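Local atomic coordinates of regulatory protein SWI6 (Saccharomyces cerevisiae, PDB entry 1SW6), a protein that acts with SWI4 in SBF and with MBP1 in MBF to drive cell-cycle-dependent transcription, here represented by its ankyrin-repeat domain. Residues S41-M46 with L268-A273; R238-G243 with S261-L266; L186-Y191 with M229-K234. All blocks are in the same frame, centred on the assembly; numbering follows the deposited sequence.

The three contacts tie parts of the third ankyrin repeat to one another, to the second repeat and to an N-terminal loop. Interactions 2 and 3 lie closest, their centres about 11 Å apart, and are joined by a salt bridge, Arg238 NH1 to Asp188 OD1 at 2.9 Å, and by packing of Leu263 CD1 on Tyr191 OH at 3.6 Å. Interaction 1 sits about 15 Å from interaction 2 and about 14 Å from interaction 3, centre to centre. Leu43 CD1 touches Asn265 CB at 3.6 Å, and Ile271 CG1 meets Ile232 CG1 at the same distance. Along the chain, both other contacts are nested inside the long loop that interaction 1 closes.

Interaction 1. Residues S41-M46 with L268-A273; sequences SPLKIM and LKWIIA
Trp270 points its indole from helix 268-276, in the third ankyrin repeat, at an extended N-terminal loop, where Leu43 meets it at about a right angle. With CG anti to the backbone N (chi1 -172°), the ring reaches across to the loop backbone, and NE1 donates to Leu43 O at 3.0 Å. The bond is nearly straight and the oxygen lies in the indole plane; seen from the acceptor, however, the N-H arrives well above the carbonyl plane, 70° out of it. The same leucine also bends over one face of the ring, its CD1 4.2 Å from the centroid of the five-membered ring in a CH-pi contact. Ile45 crosses the benzo end, again at about a right angle, bringing CG1 to 4.1 Å from CH2. A leucine in place of Trp270 would probably leave Leu43 O without this donor and open a gap between the loop and the helix. Beyond the contact, Leu43 also packs on Ile195 and Ile45 on Glu197, while Met46 makes backbone hydrogen bonds with Ile195 and Glu197. Between NE1, bonded to Leu43 O, and CH2, against Ile45, the ring edge brings CZ2 to 4.1 Å from the carbonyl carbon C of Lys44.

Interaction 2. Residues R238-G243 with S261-L266; sequences RPIQSG and SILENL
Ile240 gives up more surface here than any other residue of the two segments, and it does so with the end of its side chain. Its CG1 branch runs anti to the carbonyl carbon (chi1 -57°) and carries CD1 toward helix 261-265, where Leu263 comes to meet it tip to tip. CD1 touches Leu263 CD2 at 3.6 Å and CD1 of the same leucine at 3.9 Å. The CG2 branch adds a looser approach, 4.2 Å from Leu263 CD1. Glu264 contributes less: its chain is bent at chi2 (47°), which curls the carboxylate back toward the strand and leaves OE1 3.2 Å from Ile240 CD1, a polar atom against a methyl and not a hydrogen bond. The other oxygen, OE2, accepts from the backbone N of Asp260, which ties the carboxylate to the start of its own helix. Leu263 also packs on Ile27, Thr29 and Tyr191. No hydrogen bond links the two segments; the Ile240–Leu263 pair is apolar, with the Glu264 carboxylate beside it. The arrangement is a short helix and a strand, both within the third ankyrin repeat, packed side chain to side chain, with N-terminal strand 27-29 pairing in parallel with strand 240-242 through backbone hydrogen bonds of Gln241 with Ile27 and Thr29.

Interaction 3. Residues L186-Y191 with M229-K234; sequences LLDYLY and MGWIVK
Leu187 is the first residue of 186-191 to meet Trp231, and it lies over one face of the indole. Its CB sits 3.6 Å from the centroid of the five-membered ring and only 10° off the ring normal, a close CH-pi contact. CD1 of the same leucine reaches back to the root of the tryptophan, 3.7 Å from Trp231 CB. One residue on, Asp188 works at the edge of the ring: OD1 accepts the indole N-H in an almost straight bond of 2.8 Å to Trp231 NE1. The oxygen lies in the ring plane and the donor comes nearly along its C-O axis, while the carboxylate is turned 46° against the indole. Arg238 NH1 forms a salt bridge with the same OD1, so this atom is gripped by two donors, and the guanidinium probably stabilises the aspartate's negative charge. At the end of the segment, Tyr191 holds CG between the backbone N and the carbonyl carbon (chi1 68°); its CB touches Trp231 CH2 at 3.3 Å, whereas its ring leads away and the hydroxyl hydrogen-bonds Asp260 OD2. Trp231, with CG anti to its backbone N, thus spans from helix 218-234 of the third ankyrin repeat to helix 183-190 of the second. Behind the contact, Leu186 and Leu190 pack on helices 144-152 and 167-173, while on the other flank Met229 and Ile232 pack against Leu268 and Ile271 of helix 268-276, continuing the stack of repeat helices.

Interaction 1. Residues S41-M46 with L268-A273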
ATOM      1  N   SER A  41      11.079  30.619 -15.828  1.00 82.28           N
ATOM      2  CA  SER A  41      10.027  31.601 -16.075  1.00 79.04           C
ATOM      3  C   SER A  41       9.220  31.836 -14.787  1.00 76.23           C
ATOM      4  O   SER A  41       9.438  31.147 -13.780  1.00 76.17           O
ATOM      5  CB  SER A  41       9.133  31.091 -17.212  1.00 79.07           C
ATOM      6  OG  SER A  41       9.926  30.774 -18.354  1.00 78.49           O
ATOM      7  N   PRO A  42       8.286  32.813 -14.793  1.00 72.66           N
ATOM      8  CA  PRO A  42       7.510  33.047 -13.569  1.00 69.56           C
ATOM      9  C   PRO A  42       6.938  31.734 -13.046  1.00 66.08           C
ATOM     10  O   PRO A  42       6.279  31.002 -13.783  1.00 66.28           O
ATOM     11  CB  PRO A  42       6.425  34.025 -14.026  1.00 69.80           C
ATOM     12  CG  PRO A  42       6.259  33.693 -15.479  1.00 70.82           C
ATOM     13  CD  PRO A  42       7.690  33.537 -15.928  1.00 71.36           C
ATOM     14  N   LEU A  43       7.211  31.438 -11.779  1.00 62.13           N
ATOM     15  CA  LEU A  43       6.754  30.204 -11.152  1.00 58.19           C
ATOM     16  C   LEU A  43       5.274  29.919 -11.374  1.00 56.11           C
ATOM     17  O   LEU A  43       4.414  30.737 -11.068  1.00 54.14           O
ATOM     18  CB  LEU A  43       7.035  30.237  -9.653  1.00 58.04           C
ATOM     19  CG  LEU A  43       7.774  29.040  -9.050  1.00 57.69           C
ATOM     20  CD1 LEU A  43       7.536  29.030  -7.541  1.00 57.02           C
ATOM     21  CD2 LEU A  43       7.285  27.745  -9.673  1.00 56.92           C
ATOM     22  N   LYS A  44       4.988  28.739 -11.905  1.00 55.08           N
ATOM     23  CA  LYS A  44       3.619  28.327 -12.177  1.00 54.49           C
ATOM     24  C   LYS A  44       3.486  26.843 -11.888  1.00 52.54           C
ATOM     25  O   LYS A  44       4.483  26.122 -11.873  1.00 50.44           O
ATOM     26  CB  LYS A  44       3.276  28.603 -13.643  1.00 57.63           C
ATOM     27  CG  LYS A  44       4.339  28.117 -14.621  1.00 60.33           C
ATOM     28  CD  LYS A  44       3.988  28.513 -16.061  1.00 63.90           C
ATOM     29  CE  LYS A  44       5.158  28.272 -17.023  1.00 64.14           C
ATOM     30  NZ  LYS A  44       6.343  29.138 -16.721  1.00 64.08           N
ATOM     31  N   ILE A  45       2.258  26.394 -11.650  1.00 51.23           N
ATOM     32  CA  ILE A  45       2.016  24.990 -11.369  1.00 50.84           C
ATOM     33  C   ILE A  45       2.469  24.162 -12.568  1.00 50.97           C
ATOM     34  O   ILE A  45       2.313  24.570 -13.718  1.00 51.48           O
ATOM     35  CB  ILE A  45       0.524  24.729 -11.046  1.00 50.94           C
ATOM     36  CG1 ILE A  45       0.213  25.216  -9.626  1.00 50.79           C
ATOM     37  CG2 ILE A  45       0.209  23.248 -11.163  1.00 51.04           C
ATOM     38  CD1 ILE A  45      -1.225  24.974  -9.176  1.00 51.22           C
ATOM     39  N   MET A  46       3.041  23.002 -12.285  1.00 49.67           N
ATOM     40  CA  MET A  46       3.571  22.126 -13.316  1.00 49.02           C
ATOM     41  C   MET A  46       3.043  20.702 -13.115  1.00 47.95           C
ATOM     42  O   MET A  46       2.700  20.311 -12.000  1.00 45.56           O
ATOM     43  CB  MET A  46       5.098  22.164 -13.209  1.00 50.33           C
ATOM     44  CG  MET A  46       5.871  21.442 -14.281  1.00 53.84           C
ATOM     45  SD  MET A  46       7.645  21.718 -14.044  1.00 58.89           S
ATOM     46  CE  MET A  46       8.176  20.164 -13.288  1.00 55.39           C
ATOM     47  N   LEU A 268       4.008  33.211   0.361  1.00 33.00           N
ATOM     48  CA  LEU A 268       2.607  33.246   0.730  1.00 32.68           C
ATOM     49  C   LEU A 268       1.690  33.715  -0.397  1.00 32.61           C
ATOM     50  O   LEU A 268       0.676  33.069  -0.692  1.00 31.61           O
ATOM     51  CB  LEU A 268       2.414  34.115   1.977  1.00 30.09           C
ATOM     52  CG  LEU A 268       0.957  34.224   2.448  1.00 30.88           C
ATOM     53  CD1 LEU A 268       0.406  32.843   2.780  1.00 29.45           C
ATOM     54  CD2 LEU A 268       0.879  35.134   3.660  1.00 29.68           C
ATOM     55  N   LYS A 269       2.033  34.825  -1.043  1.00 32.87           N
ATOM     56  CA  LYS A 269       1.175  35.291  -2.111  1.00 32.88           C
ATOM     57  C   LYS A 269       1.121  34.300  -3.289  1.00 32.84           C
ATOM     58  O   LYS A 269       0.108  34.218  -4.004  1.00 29.93           O
ATOM     59  CB  LYS A 269       1.596  36.694  -2.564  1.00 33.98           C
ATOM     60  CG  LYS A 269       3.021  36.873  -3.017  1.00 34.93           C
ATOM     61  CD  LYS A 269       3.240  38.361  -3.285  1.00 37.43           C
ATOM     62  CE  LYS A 269       4.627  38.659  -3.810  1.00 37.89           C
ATOM     63  NZ  LYS A 269       5.663  38.337  -2.797  1.00 39.49           N
ATOM     64  N   TRP A 270       2.195  33.537  -3.487  1.00 32.03           N
ATOM     65  CA  TRP A 270       2.199  32.556  -4.570  1.00 33.85           C
ATOM     66  C   TRP A 270       1.222  31.441  -4.225  1.00 33.82           C
ATOM     67  O   TRP A 270       0.472  30.987  -5.082  1.00 35.64           O
ATOM     68  CB  TRP A 270       3.579  31.930  -4.782  1.00 32.55           C
ATOM     69  CG  TRP A 270       3.613  31.069  -6.027  1.00 35.24           C
ATOM     70  CD1 TRP A 270       3.916  31.477  -7.301  1.00 36.73           C
ATOM     71  CD2 TRP A 270       3.270  29.676  -6.128  1.00 35.20           C
ATOM     72  NE1 TRP A 270       3.780  30.430  -8.183  1.00 36.23           N
ATOM     73  CE2 TRP A 270       3.387  29.314  -7.492  1.00 35.71           C
ATOM     74  CE3 TRP A 270       2.872  28.701  -5.201  1.00 36.44           C
ATOM     75  CZ2 TRP A 270       3.126  28.013  -7.952  1.00 37.76           C
ATOM     76  CZ3 TRP A 270       2.608  27.400  -5.662  1.00 37.54           C
ATOM     77  CH2 TRP A 270       2.738  27.074  -7.027  1.00 37.11           C
ATOM     78  N   ILE A 271       1.243  31.004  -2.967  1.00 34.80           N
ATOM     79  CA  ILE A 271       0.358  29.937  -2.500  1.00 34.24           C
ATOM     80  C   ILE A 271      -1.093  30.374  -2.654  1.00 32.97           C
ATOM     81  O   ILE A 271      -1.920  29.632  -3.189  1.00 32.47           O
ATOM     82  CB  ILE A 271       0.640  29.590  -1.012  1.00 34.98           C
ATOM     83  CG1 ILE A 271       2.057  29.030  -0.864  1.00 35.78           C
ATOM     84  CG2 ILE A 271      -0.342  28.548  -0.514  1.00 37.63           C
ATOM     85  CD1 ILE A 271       2.282  27.737  -1.633  1.00 37.44           C
ATOM     86  N   ILE A 272      -1.394  31.580  -2.185  1.00 31.54           N
ATOM     87  CA  ILE A 272      -2.746  32.125  -2.289  1.00 33.15           C
ATOM     88  C   ILE A 272      -3.181  32.248  -3.747  1.00 33.35           C
ATOM     89  O   ILE A 272      -4.250  31.784  -4.114  1.00 34.99           O
ATOM     90  CB  ILE A 272      -2.854  33.517  -1.611  1.00 33.28           C
ATOM     91  CG1 ILE A 272      -2.712  33.346  -0.095  1.00 33.88           C
ATOM     92  CG2 ILE A 272      -4.193  34.180  -1.949  1.00 31.80           C
ATOM     93  CD1 ILE A 272      -2.628  34.646   0.683  1.00 33.93           C
ATOM     94  N   ALA A 273      -2.344  32.829  -4.593  1.00 33.64           N
ATOM     95  CA  ALA A 273      -2.732  33.002  -5.994  1.00 34.68           C
ATOM     96  C   ALA A 273      -2.710  31.757  -6.877  1.00 35.10           C
ATOM     97  O   ALA A 273      -3.495  31.665  -7.815  1.00 33.21           O
ATOM     98  CB  ALA A 273      -1.881  34.077  -6.632  1.00 31.79           C
TER

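Interaction 2. Residues R238-G243 with S261-L266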
ATOM      1  N   ARG A 238      15.082  32.324   6.475  1.00 59.60           N
ATOM      2  CA  ARG A 238      15.948  31.168   6.622  1.00 58.29           C
ATOM      3  C   ARG A 238      17.065  31.121   5.588  1.00 59.19           C
ATOM      4  O   ARG A 238      16.822  31.210   4.384  1.00 58.85           O
ATOM      5  CB  ARG A 238      15.115  29.884   6.561  1.00 55.32           C
ATOM      6  CG  ARG A 238      14.124  29.743   7.709  1.00 51.78           C
ATOM      7  CD  ARG A 238      13.420  28.395   7.660  1.00 48.78           C
ATOM      8  NE  ARG A 238      14.380  27.300   7.715  1.00 45.78           N
ATOM      9  CZ  ARG A 238      14.117  26.059   7.327  1.00 45.63           C
ATOM     10  NH1 ARG A 238      12.909  25.755   6.855  1.00 42.60           N
ATOM     11  NH2 ARG A 238      15.066  25.130   7.390  1.00 43.80           N
ATOM     12  N   PRO A 239      18.315  30.978   6.052  1.00 60.20           N
ATOM     13  CA  PRO A 239      19.451  30.920   5.129  1.00 61.43           C
ATOM     14  C   PRO A 239      19.309  29.724   4.191  1.00 63.07           C
ATOM     15  O   PRO A 239      18.642  28.746   4.518  1.00 62.72           O
ATOM     16  CB  PRO A 239      20.650  30.799   6.069  1.00 61.02           C
ATOM     17  CG  PRO A 239      20.075  30.064   7.257  1.00 61.06           C
ATOM     18  CD  PRO A 239      18.746  30.750   7.443  1.00 60.39           C
ATOM     19  N   ILE A 240      19.926  29.813   3.021  1.00 65.04           N
ATOM     20  CA  ILE A 240      19.862  28.735   2.043  1.00 67.86           C
ATOM     21  C   ILE A 240      21.267  28.333   1.600  1.00 69.67           C
ATOM     22  O   ILE A 240      21.981  29.129   0.986  1.00 70.25           O
ATOM     23  CB  ILE A 240      19.079  29.168   0.787  1.00 68.13           C
ATOM     24  CG1 ILE A 240      17.671  29.627   1.173  1.00 68.38           C
ATOM     25  CG2 ILE A 240      19.020  28.020  -0.208  1.00 68.11           C
ATOM     26  CD1 ILE A 240      16.898  30.238   0.016  1.00 69.28           C
ATOM     27  N   GLN A 241      21.671  27.106   1.911  1.00 71.42           N
ATOM     28  CA  GLN A 241      22.990  26.644   1.503  1.00 73.55           C
ATOM     29  C   GLN A 241      22.867  25.413   0.610  1.00 74.75           C
ATOM     30  O   GLN A 241      22.049  24.529   0.867  1.00 75.30           O
ATOM     31  CB  GLN A 241      23.856  26.333   2.728  1.00 73.62           C
ATOM     32  CG  GLN A 241      23.336  25.220   3.615  1.00 75.25           C
ATOM     33  CD  GLN A 241      24.283  24.901   4.763  1.00 75.80           C
ATOM     34  OE1 GLN A 241      24.583  25.759   5.597  1.00 76.10           O
ATOM     35  NE2 GLN A 241      24.759  23.661   4.809  1.00 75.89           N
ATOM     36  N   SER A 242      23.669  25.373  -0.451  1.00 76.12           N
ATOM     37  CA  SER A 242      23.661  24.250  -1.389  1.00 77.53           C
ATOM     38  C   SER A 242      24.380  23.047  -0.779  1.00 78.15           C
ATOM     39  O   SER A 242      25.577  23.110  -0.494  1.00 78.32           O
ATOM     40  CB  SER A 242      24.346  24.656  -2.700  1.00 77.90           C
ATOM     41  OG  SER A 242      24.420  23.566  -3.605  1.00 79.42           O
ATOM     42  N   GLY A 243      23.647  21.953  -0.582  1.00 78.51           N
ATOM     43  CA  GLY A 243      24.240  20.764   0.004  1.00 79.24           C
ATOM     44  C   GLY A 243      24.815  19.797  -1.011  1.00 79.80           C
ATOM     45  O   GLY A 243      25.848  19.168  -0.769  1.00 80.10           O
ATOM     46  N   SER A 261      15.326  29.153  -7.974  1.00 62.83           N
ATOM     47  CA  SER A 261      14.258  29.953  -8.561  1.00 61.35           C
ATOM     48  C   SER A 261      12.929  29.587  -7.921  1.00 58.70           C
ATOM     49  O   SER A 261      12.078  30.451  -7.717  1.00 59.74           O
ATOM     50  CB  SER A 261      14.171  29.737 -10.075  1.00 61.97           C
ATOM     51  OG  SER A 261      15.181  30.466 -10.752  1.00 64.13           O
ATOM     52  N   ILE A 262      12.749  28.308  -7.607  1.00 55.78           N
ATOM     53  CA  ILE A 262      11.509  27.850  -6.985  1.00 52.91           C
ATOM     54  C   ILE A 262      11.426  28.315  -5.546  1.00 52.31           C
ATOM     55  O   ILE A 262      10.479  28.997  -5.149  1.00 51.24           O
ATOM     56  CB  ILE A 262      11.384  26.298  -6.991  1.00 51.56           C
ATOM     57  CG1 ILE A 262      11.092  25.802  -8.407  1.00 51.27           C
ATOM     58  CG2 ILE A 262      10.270  25.853  -6.040  1.00 48.42           C
ATOM     59  CD1 ILE A 262      10.822  24.314  -8.492  1.00 49.68           C
ATOM     60  N   LEU A 263      12.427  27.938  -4.764  1.00 51.48           N
ATOM     61  CA  LEU A 263      12.449  28.288  -3.362  1.00 52.98           C
ATOM     62  C   LEU A 263      12.226  29.786  -3.177  1.00 53.15           C
ATOM     63  O   LEU A 263      11.478  30.199  -2.301  1.00 53.55           O
ATOM     64  CB  LEU A 263      13.779  27.849  -2.739  1.00 51.99           C
ATOM     65  CG  LEU A 263      13.756  27.620  -1.231  1.00 51.96           C
ATOM     66  CD1 LEU A 263      15.046  26.958  -0.811  1.00 53.94           C
ATOM     67  CD2 LEU A 263      13.561  28.931  -0.505  1.00 53.46           C
ATOM     68  N   GLU A 264      12.849  30.595  -4.024  1.00 54.04           N
ATOM     69  CA  GLU A 264      12.707  32.042  -3.925  1.00 55.54           C
ATOM     70  C   GLU A 264      11.306  32.531  -4.278  1.00 54.27           C
ATOM     71  O   GLU A 264      10.727  33.332  -3.548  1.00 54.71           O
ATOM     72  CB  GLU A 264      13.741  32.737  -4.825  1.00 58.28           C
ATOM     73  CG  GLU A 264      15.029  33.191  -4.121  1.00 62.76           C
ATOM     74  CD  GLU A 264      15.640  32.129  -3.208  1.00 65.21           C
ATOM     75  OE1 GLU A 264      15.115  31.931  -2.089  1.00 67.37           O
ATOM     76  OE2 GLU A 264      16.644  31.491  -3.607  1.00 66.93           O
ATOM     77  N   ASN A 265      10.755  32.046  -5.387  1.00 52.82           N
ATOM     78  CA  ASN A 265       9.423  32.476  -5.820  1.00 51.43           C
ATOM     79  C   ASN A 265       8.264  31.811  -5.072  1.00 49.54           C
ATOM     80  O   ASN A 265       7.106  32.178  -5.263  1.00 49.76           O
ATOM     81  CB  ASN A 265       9.249  32.243  -7.328  1.00 53.22           C
ATOM     82  CG  ASN A 265      10.195  33.087  -8.170  1.00 55.16           C
ATOM     83  OD1 ASN A 265      10.047  33.172  -9.390  1.00 57.89           O
ATOM     84  ND2 ASN A 265      11.172  33.710  -7.525  1.00 56.74           N
ATOM     85  N   LEU A 266       8.571  30.831  -4.229  1.00 47.15           N
ATOM     86  CA  LEU A 266       7.531  30.143  -3.468  1.00 45.00           C
ATOM     87  C   LEU A 266       7.263  30.890  -2.161  1.00 43.27           C
ATOM     88  O   LEU A 266       7.966  30.687  -1.170  1.00 44.71           O
ATOM     89  CB  LEU A 266       7.962  28.709  -3.144  1.00 44.53           C
ATOM     90  CG  LEU A 266       7.139  27.491  -3.592  1.00 45.32           C
ATOM     91  CD1 LEU A 266       7.671  26.264  -2.842  1.00 44.21           C
ATOM     92  CD2 LEU A 266       5.661  27.672  -3.296  1.00 41.83           C
TER

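Interaction 3. Residues L186-Y191 with M229-K234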
ATOM      1  N   LEU A 186      10.450  17.522   6.408  1.00 29.90           N
ATOM      2  CA  LEU A 186      10.356  16.944   5.056  1.00 30.83           C
ATOM      3  C   LEU A 186      10.208  18.017   3.960  1.00 29.89           C
ATOM      4  O   LEU A 186      10.716  17.872   2.847  1.00 31.17           O
ATOM      5  CB  LEU A 186       9.165  15.992   4.977  1.00 29.15           C
ATOM      6  CG  LEU A 186       8.995  15.211   3.672  1.00 30.02           C
ATOM      7  CD1 LEU A 186      10.127  14.199   3.516  1.00 28.76           C
ATOM      8  CD2 LEU A 186       7.648  14.485   3.699  1.00 30.25           C
ATOM      9  N   LEU A 187       9.504  19.094   4.273  1.00 30.06           N
ATOM     10  CA  LEU A 187       9.306  20.149   3.296  1.00 31.27           C
ATOM     11  C   LEU A 187      10.629  20.795   2.873  1.00 30.57           C
ATOM     12  O   LEU A 187      10.748  21.264   1.747  1.00 32.05           O
ATOM     13  CB  LEU A 187       8.333  21.200   3.850  1.00 30.95           C
ATOM     14  CG  LEU A 187       6.895  20.674   4.011  1.00 31.53           C
ATOM     15  CD1 LEU A 187       6.000  21.729   4.646  1.00 32.24           C
ATOM     16  CD2 LEU A 187       6.352  20.270   2.638  1.00 31.66           C
ATOM     17  N   ASP A 188      11.626  20.821   3.756  1.00 31.72           N
ATOM     18  CA  ASP A 188      12.910  21.422   3.375  1.00 33.98           C
ATOM     19  C   ASP A 188      13.538  20.684   2.200  1.00 33.51           C
ATOM     20  O   ASP A 188      14.260  21.287   1.394  1.00 33.58           O
ATOM     21  CB  ASP A 188      13.904  21.441   4.546  1.00 34.31           C
ATOM     22  CG  ASP A 188      13.544  22.472   5.605  1.00 37.83           C
ATOM     23  OD1 ASP A 188      12.640  23.315   5.359  1.00 37.40           O
ATOM     24  OD2 ASP A 188      14.175  22.438   6.683  1.00 38.18           O
ATOM     25  N   TYR A 189      13.258  19.386   2.100  1.00 34.00           N
ATOM     26  CA  TYR A 189      13.788  18.569   1.009  1.00 36.19           C
ATOM     27  C   TYR A 189      12.800  18.290  -0.129  1.00 36.24           C
ATOM     28  O   TYR A 189      13.229  17.969  -1.241  1.00 38.00           O
ATOM     29  CB  TYR A 189      14.311  17.230   1.538  1.00 37.12           C
ATOM     30  CG  TYR A 189      15.559  17.358   2.368  1.00 41.15           C
ATOM     31  CD1 TYR A 189      15.503  17.843   3.674  1.00 42.27           C
ATOM     32  CD2 TYR A 189      16.809  17.033   1.834  1.00 42.86           C
ATOM     33  CE1 TYR A 189      16.659  18.007   4.434  1.00 45.74           C
ATOM     34  CE2 TYR A 189      17.974  17.192   2.580  1.00 45.83           C
ATOM     35  CZ  TYR A 189      17.891  17.682   3.881  1.00 47.11           C
ATOM     36  OH  TYR A 189      19.040  17.849   4.625  1.00 52.00           O
ATOM     37  N   LEU A 190      11.496  18.417   0.122  1.00 34.36           N
ATOM     38  CA  LEU A 190      10.521  18.127  -0.940  1.00 35.32           C
ATOM     39  C   LEU A 190       9.652  19.288  -1.423  1.00 35.02           C
ATOM     40  O   LEU A 190       8.714  19.065  -2.179  1.00 34.46           O
ATOM     41  CB  LEU A 190       9.600  16.957  -0.533  1.00 33.47           C
ATOM     42  CG  LEU A 190      10.210  15.597  -0.136  1.00 33.00           C
ATOM     43  CD1 LEU A 190       9.110  14.532  -0.107  1.00 33.07           C
ATOM     44  CD2 LEU A 190      11.287  15.176  -1.136  1.00 31.64           C
ATOM     45  N   TYR A 191       9.970  20.518  -1.012  1.00 34.89           N
ATOM     46  CA  TYR A 191       9.194  21.688  -1.435  1.00 35.19           C
ATOM     47  C   TYR A 191       9.034  21.812  -2.953  1.00 34.33           C
ATOM     48  O   TYR A 191       8.036  22.360  -3.427  1.00 34.77           O
ATOM     49  CB  TYR A 191       9.811  22.983  -0.870  1.00 35.13           C
ATOM     50  CG  TYR A 191      11.165  23.338  -1.447  1.00 34.64           C
ATOM     51  CD1 TYR A 191      11.279  23.928  -2.706  1.00 36.33           C
ATOM     52  CD2 TYR A 191      12.329  23.039  -0.755  1.00 37.34           C
ATOM     53  CE1 TYR A 191      12.532  24.204  -3.265  1.00 36.74           C
ATOM     54  CE2 TYR A 191      13.580  23.306  -1.295  1.00 38.26           C
ATOM     55  CZ  TYR A 191      13.677  23.887  -2.551  1.00 39.33           C
ATOM     56  OH  TYR A 191      14.929  24.142  -3.083  1.00 41.36           O
ATOM     57  N   MET A 229       1.339  25.877   5.586  1.00 30.56           N
ATOM     58  CA  MET A 229       1.184  27.333   5.580  1.00 31.14           C
ATOM     59  C   MET A 229       2.271  27.996   6.441  1.00 32.26           C
ATOM     60  O   MET A 229       2.901  28.964   6.016  1.00 32.28           O
ATOM     61  CB  MET A 229      -0.208  27.727   6.074  1.00 30.38           C
ATOM     62  CG  MET A 229      -1.349  27.298   5.145  1.00 30.52           C
ATOM     63  SD  MET A 229      -1.183  27.966   3.456  1.00 34.36           S
ATOM     64  CE  MET A 229      -1.482  29.716   3.797  1.00 32.70           C
ATOM     65  N   GLY A 230       2.501  27.469   7.641  1.00 32.85           N
ATOM     66  CA  GLY A 230       3.537  28.029   8.490  1.00 31.50           C
ATOM     67  C   GLY A 230       4.909  27.953   7.830  1.00 32.62           C
ATOM     68  O   GLY A 230       5.703  28.901   7.905  1.00 31.87           O
ATOM     69  N   TRP A 231       5.189  26.830   7.170  1.00 32.92           N
ATOM     70  CA  TRP A 231       6.479  26.630   6.500  1.00 33.16           C
ATOM     71  C   TRP A 231       6.718  27.691   5.429  1.00 34.33           C
ATOM     72  O   TRP A 231       7.827  28.221   5.300  1.00 32.80           O
ATOM     73  CB  TRP A 231       6.541  25.241   5.844  1.00 31.40           C
ATOM     74  CG  TRP A 231       7.891  24.921   5.204  1.00 30.41           C
ATOM     75  CD1 TRP A 231       8.975  24.339   5.809  1.00 30.05           C
ATOM     76  CD2 TRP A 231       8.283  25.185   3.853  1.00 29.20           C
ATOM     77  NE1 TRP A 231      10.012  24.225   4.911  1.00 30.01           N
ATOM     78  CE2 TRP A 231       9.614  24.737   3.705  1.00 28.78           C
ATOM     79  CE3 TRP A 231       7.637  25.756   2.747  1.00 30.67           C
ATOM     80  CZ2 TRP A 231      10.313  24.841   2.496  1.00 30.22           C
ATOM     81  CZ3 TRP A 231       8.331  25.858   1.541  1.00 31.49           C
ATOM     82  CH2 TRP A 231       9.659  25.402   1.429  1.00 31.20           C
ATOM     83  N   ILE A 232       5.677  27.997   4.655  1.00 34.54           N
ATOM     84  CA  ILE A 232       5.813  28.981   3.606  1.00 36.15           C
ATOM     85  C   ILE A 232       6.184  30.347   4.190  1.00 36.41           C
ATOM     86  O   ILE A 232       7.080  31.005   3.681  1.00 36.07           O
ATOM     87  CB  ILE A 232       4.513  29.090   2.746  1.00 37.50           C
ATOM     88  CG1 ILE A 232       4.647  28.277   1.448  1.00 40.66           C
ATOM     89  CG2 ILE A 232       4.296  30.516   2.308  1.00 37.56           C
ATOM     90  CD1 ILE A 232       4.805  26.805   1.641  1.00 43.29           C
ATOM     91  N   VAL A 233       5.518  30.762   5.265  1.00 36.66           N
ATOM     92  CA  VAL A 233       5.808  32.072   5.860  1.00 39.19           C
ATOM     93  C   VAL A 233       7.095  32.115   6.689  1.00 40.69           C
ATOM     94  O   VAL A 233       7.768  33.144   6.734  1.00 40.85           O
ATOM     95  CB  VAL A 233       4.616  32.587   6.727  1.00 38.33           C
ATOM     96  CG1 VAL A 233       3.412  32.847   5.844  1.00 37.00           C
ATOM     97  CG2 VAL A 233       4.241  31.553   7.791  1.00 39.78           C
ATOM     98  N   LYS A 234       7.459  31.005   7.323  1.00 42.32           N
ATOM     99  CA  LYS A 234       8.677  30.986   8.128  1.00 44.34           C
ATOM    100  C   LYS A 234       9.978  30.848   7.329  1.00 45.98           C
ATOM    101  O   LYS A 234      11.034  31.281   7.788  1.00 47.57           O
ATOM    102  CB  LYS A 234       8.605  29.874   9.176  1.00 44.84           C
ATOM    103  CG  LYS A 234       7.414  30.003  10.116  1.00 47.64           C
ATOM    104  CD  LYS A 234       7.512  29.077  11.316  1.00 49.84           C
ATOM    105  CE  LYS A 234       7.591  27.613  10.920  1.00 51.72           C
ATOM    106  NZ  LYS A 234       7.802  26.726  12.118  1.00 53.29           N
TER